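Actinorhodin polyketide putative beta-ketoacyl synthase 2 (Streptomyces coelicolor A3, PDB 1TQY) probably works as the chain length factor of the actinorhodin polyketide synthase, a ketosynthase-like protein involved in making the antibiotic's carbon chain. Local coordinates at residues His121-Phe124 with Arg125-Trp128; Ala249-Arg253 with Gly254-Ala258; Ala353-Ser356 with Leu357-Val361. All blocks are in the same frame, centred on the assembly; numbering follows the deposited sequence.

Contact 1. Residues His121-Phe124 with Arg125-Trp128; sequences HREF and RKLW
Glu123 and Lys126 are joined by an i to i+3 salt bridge on an alpha-helix, 117-129, one flank of which faces a second protein in the assembly. The charged pair runs side by side in the same direction, and Lys126 NZ lies 2.9 Å from Glu123 OE2, meeting that oxygen on its syn side and 21° out of the carboxylate plane. The bend of Glu123 at chi2 (-50°) folds its carboxylate back toward the lysine, whose long, flexible chain can follow it. The other oxygen, Glu123 OE1, accepts the backbone N of Ser136, which ties the helix to the following loop.

Backbone bonds repeat at the i to i+4 spacing: Arg125 N gives its hydrogen to His121 O at 3.0 Å, Lys126 N to Arg122 O at 3.1 Å and Leu127 N to Glu123 O at 3.2 Å. The bond from Trp128 N to Phe124 O, 3.3 Å long, is weak.

The aromatic residues suit the side facing the partner protein. His121 stacks on an aromatic side chain of that other chain while its ND1 bonds to Asp200, and Phe124 meets an aromatic ring of that chain as well as Trp202 of its own chain, edge-to-face. Flat rings such as these can pack against rings of the partner. Trp128 has CG beside its backbone N (chi1 -62°), which turns the indole back along the helix. Its CD1 edge then sits 3.0 Å from Phe124 O, with the oxygen near the ring plane.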
ATOM      1  N   HIS B 121       7.972  -3.600  17.241  1.00 21.42           N
ATOM      2  CA  HIS B 121       8.328  -2.934  18.496  1.00 20.11           C
ATOM      3  C   HIS B 121       9.301  -3.828  19.272  1.00 21.31           C
ATOM      4  O   HIS B 121      10.342  -3.371  19.756  1.00 22.26           O
ATOM      5  CB  HIS B 121       7.077  -2.671  19.336  1.00 19.05           C
ATOM      6  CG  HIS B 121       7.340  -1.940  20.622  1.00 21.01           C
ATOM      7  ND1 HIS B 121       6.357  -1.730  21.565  1.00 19.71           N
ATOM      8  CD2 HIS B 121       8.473  -1.399  21.135  1.00 19.45           C
ATOM      9  CE1 HIS B 121       6.872  -1.094  22.603  1.00 19.26           C
ATOM     10  NE2 HIS B 121       8.153  -0.882  22.368  1.00 19.64           N
ATOM     11  N   ARG B 122       8.974  -5.110  19.379  1.00 21.17           N
ATOM     12  CA  ARG B 122       9.850  -6.042  20.090  1.00 22.48           C
ATOM     13  C   ARG B 122      11.219  -6.111  19.413  1.00 22.40           C
ATOM     14  O   ARG B 122      12.247  -6.246  20.085  1.00 22.67           O
ATOM     15  CB  ARG B 122       9.215  -7.442  20.142  1.00 21.33           C
ATOM     16  CG  ARG B 122       7.842  -7.457  20.790  1.00 21.10           C
ATOM     17  CD  ARG B 122       7.126  -8.771  20.601  1.00 20.23           C
ATOM     18  NE  ARG B 122       5.778  -8.695  21.149  1.00 22.28           N
ATOM     19  CZ  ARG B 122       5.506  -8.539  22.441  1.00 22.31           C
ATOM     20  NH1 ARG B 122       6.491  -8.452  23.321  1.00 23.87           N
ATOM     21  NH2 ARG B 122       4.249  -8.443  22.853  1.00 20.19           N
ATOM     22  N   GLU B 123      11.254  -6.013  18.086  1.00 22.22           N
ATOM     23  CA  GLU B 123      12.543  -6.076  17.389  1.00 23.40           C
ATOM     24  C   GLU B 123      13.349  -4.808  17.630  1.00 23.30           C
ATOM     25  O   GLU B 123      14.581  -4.846  17.686  1.00 23.89           O
ATOM     26  CB  GLU B 123      12.341  -6.323  15.885  1.00 24.49           C
ATOM     27  CG  GLU B 123      11.821  -7.727  15.539  1.00 27.19           C
ATOM     28  CD  GLU B 123      12.629  -8.853  16.196  1.00 30.72           C
ATOM     29  OE1 GLU B 123      13.877  -8.741  16.257  1.00 28.98           O
ATOM     30  OE2 GLU B 123      12.010  -9.857  16.633  1.00 30.56           O
ATOM     31  N   PHE B 124      12.656  -3.682  17.778  1.00 24.17           N
ATOM     32  CA  PHE B 124      13.330  -2.404  18.051  1.00 24.28           C
ATOM     33  C   PHE B 124      13.944  -2.466  19.446  1.00 25.15           C
ATOM     34  O   PHE B 124      15.051  -1.973  19.678  1.00 23.59           O
ATOM     35  CB  PHE B 124      12.328  -1.245  18.018  1.00 23.86           C
ATOM     36  CG  PHE B 124      12.265  -0.530  16.708  1.00 23.85           C
ATOM     37  CD1 PHE B 124      13.270   0.361  16.345  1.00 25.33           C
ATOM     38  CD2 PHE B 124      11.183  -0.708  15.857  1.00 23.43           C
ATOM     39  CE1 PHE B 124      13.197   1.078  15.154  1.00 26.39           C
ATOM     40  CE2 PHE B 124      11.092   0.003  14.655  1.00 25.54           C
ATOM     41  CZ  PHE B 124      12.101   0.900  14.304  1.00 25.76           C
ATOM     42  N   ARG B 125      13.215  -3.079  20.372  1.00 25.20           N
ATOM     43  CA  ARG B 125      13.694  -3.175  21.748  1.00 27.38           C
ATOM     44  C   ARG B 125      14.931  -4.071  21.866  1.00 25.50           C
ATOM     45  O   ARG B 125      15.877  -3.713  22.548  1.00 24.73           O
ATOM     46  CB  ARG B 125      12.576  -3.683  22.665  1.00 29.06           C
ATOM     47  CG  ARG B 125      12.809  -3.352  24.129  1.00 33.88           C
ATOM     48  CD  ARG B 125      11.679  -3.870  25.009  1.00 38.32           C
ATOM     49  NE  ARG B 125      12.190  -4.842  25.964  1.00 46.16           N
ATOM     50  CZ  ARG B 125      13.080  -4.556  26.911  1.00 48.88           C
ATOM     51  NH1 ARG B 125      13.546  -3.321  27.036  1.00 49.27           N
ATOM     52  NH2 ARG B 125      13.536  -5.516  27.708  1.00 50.58           N
ATOM     53  N   LYS B 126      14.915  -5.216  21.188  1.00 24.85           N
ATOM     54  CA  LYS B 126      16.035  -6.136  21.229  1.00 25.77           C
ATOM     55  C   LYS B 126      17.295  -5.516  20.641  1.00 26.67           C
ATOM     56  O   LYS B 126      18.401  -5.745  21.138  1.00 24.70           O
ATOM     57  CB  LYS B 126      15.705  -7.417  20.472  1.00 24.45           C
ATOM     58  CG  LYS B 126      14.579  -8.223  21.100  1.00 25.82           C
ATOM     59  CD  LYS B 126      14.475  -9.614  20.510  1.00 26.84           C
ATOM     60  CE  LYS B 126      14.366  -9.601  19.004  1.00 29.89           C
ATOM     61  NZ  LYS B 126      13.911 -10.929  18.485  1.00 27.31           N
ATOM     62  N   LEU B 127      17.114  -4.727  19.583  1.00 27.81           N
ATOM     63  CA  LEU B 127      18.213  -4.059  18.880  1.00 28.90           C
ATOM     64  C   LEU B 127      18.966  -3.098  19.764  1.00 29.04           C
ATOM     65  O   LEU B 127      20.196  -3.064  19.748  1.00 27.84           O
ATOM     66  CB  LEU B 127      17.684  -3.266  17.680  1.00 30.02           C
ATOM     67  CG  LEU B 127      18.622  -2.982  16.499  1.00 32.75           C
ATOM     68  CD1 LEU B 127      18.040  -1.808  15.711  1.00 33.28           C
ATOM     69  CD2 LEU B 127      20.038  -2.659  16.926  1.00 32.36           C
ATOM     70  N   TRP B 128      18.228  -2.291  20.517  1.00 30.23           N
ATOM     71  CA  TRP B 128      18.863  -1.305  21.387  1.00 33.22           C
ATOM     72  C   TRP B 128      19.117  -1.800  22.785  1.00 34.39           C
ATOM     73  O   TRP B 128      19.861  -1.180  23.536  1.00 35.68           O
ATOM     74  CB  TRP B 128      18.012  -0.044  21.455  1.00 32.70           C
ATOM     75  CG  TRP B 128      17.872   0.589  20.124  1.00 33.76           C
ATOM     76  CD1 TRP B 128      16.861   0.396  19.226  1.00 33.16           C
ATOM     77  CD2 TRP B 128      18.803   1.468  19.495  1.00 33.28           C
ATOM     78  NE1 TRP B 128      17.110   1.093  18.073  1.00 32.42           N
ATOM     79  CE2 TRP B 128      18.306   1.755  18.207  1.00 33.69           C
ATOM     80  CE3 TRP B 128      20.030   2.024  19.885  1.00 33.29           C
ATOM     81  CZ2 TRP B 128      18.966   2.596  17.314  1.00 34.50           C
ATOM     82  CZ3 TRP B 128      20.691   2.859  18.995  1.00 34.92           C
ATOM     83  CH2 TRP B 128      20.164   3.128  17.721  1.00 35.47           C
TER

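Contact 2. Residues Ala249-Arg253 with Gly254-Ala258; sequences AAEAR and GRHDA
Arg253 and Arg255 lie side by side and point the same way, their guanidinium planes only 17° apart. The touching atoms are nevertheless aliphatic on one side: Arg255 CB sits over one face of the Arg253 guanidinium, toward its rim, and Arg255 CG is 3.3 Å from Arg253 NH2. With CG opposite its backbone N (chi1 179°), Arg255 carries its methylenes along its neighbour, and arginine suits both places because its long chain packs while its end bonds at a distance. Like charges this near would probably repel, but Arg253 NH2 makes a salt bridge with Glu245 and NH1 bonds to Ala94 O, while Arg255 NH2 has a weak bond to Thr14 O.

Backbone bonds finish helix 247-253 in a Schellman motif. Arg255 N reaches back to Ala250 O at 3.0 Å, and Gly254 N bonds to Glu251 O, also at 3.0 Å, from well above the carbonyl plane. Gly254 has a phi of 101°, where a side chain would jam against the carbonyl O of Arg253; glycine alone avoids this, and the chain can turn toward strand 260-269.

At the surface, Glu251 and His256 cross at about a right angle, with CA of the glutamate over one face of the imidazole. Glu251 OE1 rests 3.2 Å from His256 CD2, a ring carbon, and makes no hydrogen bond with NE2. Instead, His256 ND1 gives Gly254 O a weak bond of 3.0 Å.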
ATOM      1  N   ALA B 249     -17.769 -16.571 -13.750  1.00 37.35           N
ATOM      2  CA  ALA B 249     -16.856 -17.565 -13.192  1.00 39.05           C
ATOM      3  C   ALA B 249     -17.441 -18.210 -11.938  1.00 40.14           C
ATOM      4  O   ALA B 249     -17.244 -19.400 -11.693  1.00 40.59           O
ATOM      5  CB  ALA B 249     -15.515 -16.926 -12.869  1.00 38.49           C
ATOM      6  N   ALA B 250     -18.163 -17.425 -11.147  1.00 41.59           N
ATOM      7  CA  ALA B 250     -18.766 -17.938  -9.925  1.00 43.32           C
ATOM      8  C   ALA B 250     -19.780 -19.041 -10.218  1.00 45.06           C
ATOM      9  O   ALA B 250     -19.684 -20.138  -9.672  1.00 43.67           O
ATOM     10  CB  ALA B 250     -19.438 -16.806  -9.158  1.00 42.85           C
ATOM     11  N   GLU B 251     -20.753 -18.747 -11.076  1.00 47.09           N
ATOM     12  CA  GLU B 251     -21.770 -19.732 -11.415  1.00 49.56           C
ATOM     13  C   GLU B 251     -21.167 -20.954 -12.093  1.00 49.21           C
ATOM     14  O   GLU B 251     -21.593 -22.082 -11.843  1.00 49.99           O
ATOM     15  CB  GLU B 251     -22.848 -19.122 -12.313  1.00 52.60           C
ATOM     16  CG  GLU B 251     -24.143 -18.839 -11.571  1.00 58.27           C
ATOM     17  CD  GLU B 251     -25.374 -19.188 -12.391  1.00 61.59           C
ATOM     18  OE1 GLU B 251     -25.414 -20.305 -12.959  1.00 63.72           O
ATOM     19  OE2 GLU B 251     -26.307 -18.351 -12.455  1.00 63.27           O
ATOM     20  N   ALA B 252     -20.173 -20.726 -12.944  1.00 47.73           N
ATOM     21  CA  ALA B 252     -19.498 -21.808 -13.647  1.00 47.79           C
ATOM     22  C   ALA B 252     -18.784 -22.703 -12.636  1.00 48.42           C
ATOM     23  O   ALA B 252     -18.667 -23.914 -12.834  1.00 50.15           O
ATOM     24  CB  ALA B 252     -18.492 -21.236 -14.638  1.00 46.44           C
ATOM     25  N   ARG B 253     -18.316 -22.091 -11.551  1.00 47.81           N
ATOM     26  CA  ARG B 253     -17.607 -22.783 -10.479  1.00 46.81           C
ATOM     27  C   ARG B 253     -18.580 -23.645  -9.675  1.00 46.21           C
ATOM     28  O   ARG B 253     -18.173 -24.564  -8.964  1.00 46.58           O
ATOM     29  CB  ARG B 253     -16.937 -21.740  -9.569  1.00 46.40           C
ATOM     30  CG  ARG B 253     -16.218 -22.288  -8.347  1.00 45.80           C
ATOM     31  CD  ARG B 253     -15.216 -21.271  -7.800  1.00 46.67           C
ATOM     32  NE  ARG B 253     -15.828 -20.198  -7.025  1.00 44.30           N
ATOM     33  CZ  ARG B 253     -16.386 -20.372  -5.832  1.00 44.90           C
ATOM     34  NH1 ARG B 253     -16.408 -21.575  -5.285  1.00 42.44           N
ATOM     35  NH2 ARG B 253     -16.918 -19.345  -5.180  1.00 45.39           N
ATOM     36  N   GLY B 254     -19.867 -23.345  -9.803  1.00 45.49           N
ATOM     37  CA  GLY B 254     -20.878 -24.084  -9.076  1.00 45.49           C
ATOM     38  C   GLY B 254     -21.342 -23.315  -7.855  1.00 46.78           C
ATOM     39  O   GLY B 254     -22.130 -23.816  -7.047  1.00 46.40           O
ATOM     40  N   ARG B 255     -20.838 -22.092  -7.719  1.00 47.30           N
ATOM     41  CA  ARG B 255     -21.184 -21.216  -6.606  1.00 47.94           C
ATOM     42  C   ARG B 255     -22.297 -20.290  -7.075  1.00 49.15           C
ATOM     43  O   ARG B 255     -22.035 -19.266  -7.702  1.00 49.62           O
ATOM     44  CB  ARG B 255     -19.956 -20.392  -6.184  1.00 47.59           C
ATOM     45  CG  ARG B 255     -20.199 -19.416  -5.042  1.00 45.00           C
ATOM     46  CD  ARG B 255     -20.521 -20.140  -3.748  1.00 44.59           C
ATOM     47  NE  ARG B 255     -20.770 -19.219  -2.641  1.00 44.24           N
ATOM     48  CZ  ARG B 255     -21.060 -19.606  -1.403  1.00 45.11           C
ATOM     49  NH1 ARG B 255     -21.138 -20.897  -1.113  1.00 47.19           N
ATOM     50  NH2 ARG B 255     -21.273 -18.708  -0.452  1.00 44.09           N
ATOM     51  N   HIS B 256     -23.539 -20.665  -6.783  1.00 50.09           N
ATOM     52  CA  HIS B 256     -24.698 -19.869  -7.185  1.00 51.36           C
ATOM     53  C   HIS B 256     -25.236 -19.050  -6.021  1.00 51.50           C
ATOM     54  O   HIS B 256     -26.220 -18.323  -6.156  1.00 51.31           O
ATOM     55  CB  HIS B 256     -25.816 -20.775  -7.704  1.00 51.99           C
ATOM     56  CG  HIS B 256     -25.384 -21.703  -8.792  1.00 52.70           C
ATOM     57  ND1 HIS B 256     -24.572 -22.793  -8.561  1.00 53.08           N
ATOM     58  CD2 HIS B 256     -25.628 -21.691 -10.123  1.00 53.06           C
ATOM     59  CE1 HIS B 256     -24.334 -23.413  -9.703  1.00 52.84           C
ATOM     60  NE2 HIS B 256     -24.962 -22.764 -10.667  1.00 53.81           N
ATOM     61  N   ASP B 257     -24.591 -19.172  -4.872  1.00 51.07           N
ATOM     62  CA  ASP B 257     -25.031 -18.438  -3.706  1.00 51.17           C
ATOM     63  C   ASP B 257     -23.973 -17.407  -3.314  1.00 49.19           C
ATOM     64  O   ASP B 257     -22.778 -17.707  -3.292  1.00 49.35           O
ATOM     65  CB  ASP B 257     -25.304 -19.426  -2.566  1.00 54.58           C
ATOM     66  CG  ASP B 257     -25.981 -18.781  -1.382  1.00 58.12           C
ATOM     67  OD1 ASP B 257     -26.887 -17.940  -1.594  1.00 60.51           O
ATOM     68  OD2 ASP B 257     -25.617 -19.135  -0.234  1.00 59.30           O
ATOM     69  N   ALA B 258     -24.413 -16.183  -3.032  1.00 45.92           N
ATOM     70  CA  ALA B 258     -23.496 -15.117  -2.641  1.00 43.36           C
ATOM     71  C   ALA B 258     -24.150 -14.170  -1.638  1.00 40.86           C
ATOM     72  O   ALA B 258     -25.319 -14.327  -1.299  1.00 40.96           O
ATOM     73  CB  ALA B 258     -23.020 -14.349  -3.874  1.00 42.65           C
TER

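Contact 3. Residues Ala353-Ser356 with Leu357-Val361; sequences ALMS and LREGV
Three i to i+4 backbone bonds, Leu357 N to Ala353 O at 2.9 Å, Arg358 N to Leu354 O at 2.8 Å and Glu359 N to Met355 O at 2.8 Å, carry the last turns of helix 345-359.

On the apolar side Leu354 CD2 approaches Leu357 CD1 at 4.5 Å, a light contact, and both leucines also touch strand 402-410; branched hydrocarbon suits a helix face laid on a sheet. Met355 runs alongside Arg358 and Glu359, its sulfur SD 3.7 Å from Arg358 NH2. The methyl CE is modelled over the guanidinium face, though too close for its exact position to be trusted. A bend at chi2 carries SD alongside the arginine, and Trp30 of helix 26-34 touches the methionine too. Glu359 CD lies at the guanidinium edge, in its plane, with OE1 tilted 17° out of it: Arg358 NH2 meets OE1 at 3.2 Å in a salt bridge, with a weaker bond from NE.

Ser356 CB lies 3.0 Å from Val361 O. Serine suits this buried place because its OG, on the backbone-N side (chi1 -65°), bonds to Thr352 O, a common way of satisfying a hydroxyl within a helix. Val361 N returns a weak bond to Ser356 O across Gly360, whose positive phi (68°) comes easily to a residue without a side chain: a glycine-terminated helix in the C-terminal half of a ketosynthase fold.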
ATOM      1  N   ALA B 353     -23.034  -4.755   6.183  1.00 23.03           N
ATOM      2  CA  ALA B 353     -24.050  -4.261   5.249  1.00 24.35           C
ATOM      3  C   ALA B 353     -24.654  -5.402   4.425  1.00 24.86           C
ATOM      4  O   ALA B 353     -25.881  -5.509   4.300  1.00 24.33           O
ATOM      5  CB  ALA B 353     -23.439  -3.216   4.327  1.00 20.75           C
ATOM      6  N   LEU B 354     -23.799  -6.264   3.876  1.00 26.14           N
ATOM      7  CA  LEU B 354     -24.274  -7.396   3.067  1.00 28.00           C
ATOM      8  C   LEU B 354     -25.219  -8.290   3.872  1.00 28.09           C
ATOM      9  O   LEU B 354     -26.212  -8.803   3.350  1.00 28.31           O
ATOM     10  CB  LEU B 354     -23.083  -8.220   2.549  1.00 27.66           C
ATOM     11  CG  LEU B 354     -22.271  -7.515   1.449  1.00 28.55           C
ATOM     12  CD1 LEU B 354     -20.917  -8.183   1.238  1.00 27.68           C
ATOM     13  CD2 LEU B 354     -23.090  -7.518   0.176  1.00 28.22           C
ATOM     14  N   MET B 355     -24.897  -8.462   5.149  1.00 26.98           N
ATOM     15  CA  MET B 355     -25.692  -9.279   6.048  1.00 28.62           C
ATOM     16  C   MET B 355     -27.045  -8.637   6.302  1.00 28.75           C
ATOM     17  O   MET B 355     -28.055  -9.321   6.486  1.00 28.92           O
ATOM     18  CB  MET B 355     -24.950  -9.471   7.371  1.00 29.16           C
ATOM     19  CG  MET B 355     -23.840 -10.510   7.303  1.00 32.80           C
ATOM     20  SD  MET B 355     -24.521 -12.192   7.287  1.00 33.60           S
ATOM     21  CE  MET B 355     -24.857 -12.397   5.588  1.00 35.12           C
ATOM     22  N   SER B 356     -27.052  -7.312   6.326  1.00 28.97           N
ATOM     23  CA  SER B 356     -28.276  -6.568   6.542  1.00 28.83           C
ATOM     24  C   SER B 356     -29.154  -6.776   5.317  1.00 28.86           C
ATOM     25  O   SER B 356     -30.352  -7.033   5.431  1.00 30.28           O
ATOM     26  CB  SER B 356     -27.951  -5.084   6.739  1.00 28.55           C
ATOM     27  OG  SER B 356     -27.192  -4.900   7.923  1.00 27.46           O
ATOM     28  N   LEU B 357     -28.549  -6.688   4.139  1.00 29.15           N
ATOM     29  CA  LEU B 357     -29.290  -6.889   2.902  1.00 30.48           C
ATOM     30  C   LEU B 357     -29.835  -8.310   2.826  1.00 32.83           C
ATOM     31  O   LEU B 357     -30.986  -8.525   2.444  1.00 33.70           O
ATOM     32  CB  LEU B 357     -28.396  -6.631   1.694  1.00 28.48           C
ATOM     33  CG  LEU B 357     -27.793  -5.236   1.601  1.00 28.42           C
ATOM     34  CD1 LEU B 357     -26.919  -5.173   0.374  1.00 25.04           C
ATOM     35  CD2 LEU B 357     -28.887  -4.190   1.554  1.00 28.53           C
ATOM     36  N   ARG B 358     -29.006  -9.279   3.200  1.00 33.79           N
ATOM     37  CA  ARG B 358     -29.414 -10.670   3.152  1.00 35.03           C
ATOM     38  C   ARG B 358     -30.499 -11.003   4.165  1.00 35.45           C
ATOM     39  O   ARG B 358     -31.474 -11.677   3.835  1.00 35.48           O
ATOM     40  CB  ARG B 358     -28.217 -11.588   3.380  1.00 34.58           C
ATOM     41  CG  ARG B 358     -28.439 -12.964   2.786  1.00 37.65           C
ATOM     42  CD  ARG B 358     -27.373 -13.948   3.192  1.00 36.38           C
ATOM     43  NE  ARG B 358     -27.373 -14.169   4.632  1.00 37.71           N
ATOM     44  CZ  ARG B 358     -26.534 -14.988   5.257  1.00 38.08           C
ATOM     45  NH1 ARG B 358     -25.629 -15.662   4.562  1.00 39.25           N
ATOM     46  NH2 ARG B 358     -26.599 -15.132   6.576  1.00 37.71           N
ATOM     47  N   GLU B 359     -30.323 -10.528   5.395  1.00 36.55           N
ATOM     48  CA  GLU B 359     -31.274 -10.775   6.482  1.00 37.25           C
ATOM     49  C   GLU B 359     -32.485  -9.849   6.499  1.00 36.64           C
ATOM     50  O   GLU B 359     -33.364 -10.000   7.346  1.00 36.54           O
ATOM     51  CB  GLU B 359     -30.566 -10.668   7.834  1.00 39.42           C
ATOM     52  CG  GLU B 359     -30.336 -12.002   8.516  1.00 45.72           C
ATOM     53  CD  GLU B 359     -29.470 -12.926   7.686  1.00 46.87           C
ATOM     54  OE1 GLU B 359     -28.313 -12.548   7.388  1.00 50.80           O
ATOM     55  OE2 GLU B 359     -29.942 -14.026   7.334  1.00 46.50           O
ATOM     56  N   GLY B 360     -32.529  -8.882   5.588  1.00 36.58           N
ATOM     57  CA  GLY B 360     -33.663  -7.973   5.557  1.00 35.88           C
ATOM     58  C   GLY B 360     -33.798  -7.025   6.745  1.00 36.13           C
ATOM     59  O   GLY B 360     -34.866  -6.447   6.951  1.00 36.43           O
ATOM     60  N   VAL B 361     -32.732  -6.858   7.527  1.00 34.03           N
ATOM     61  CA  VAL B 361     -32.757  -5.958   8.677  1.00 33.34           C
ATOM     62  C   VAL B 361     -31.507  -5.085   8.738  1.00 33.38           C
ATOM     63  O   VAL B 361     -30.416  -5.519   8.361  1.00 34.00           O
ATOM     64  CB  VAL B 361     -32.859  -6.732  10.012  1.00 33.42           C
ATOM     65  CG1 VAL B 361     -34.166  -7.511  10.065  1.00 33.90           C
ATOM     66  CG2 VAL B 361     -31.666  -7.671  10.163  1.00 32.60           C
TER

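Overall arrangement
All three contacts are local, made by residues a few positions apart, but their places differ. Contact 1 lies wholly within helix 117-129, about 29 Å from the chain centre to its own centre, and is the only one touched by another protein; aromatic rings face that protein, beside a salt bridge. Contacts 2 and 3 both include a helix end where glycine has positive phi. Contact 2 is mostly exposed and rich in charge, whereas contact 3 is partly buried, mixing leucine and methionine packing with a salt bridge at its outer edge. The nearest atoms of these two are about 5 Å apart, without touching, while contact 1 lies across the chain's centre from contact 3, their centres about 45 Å apart.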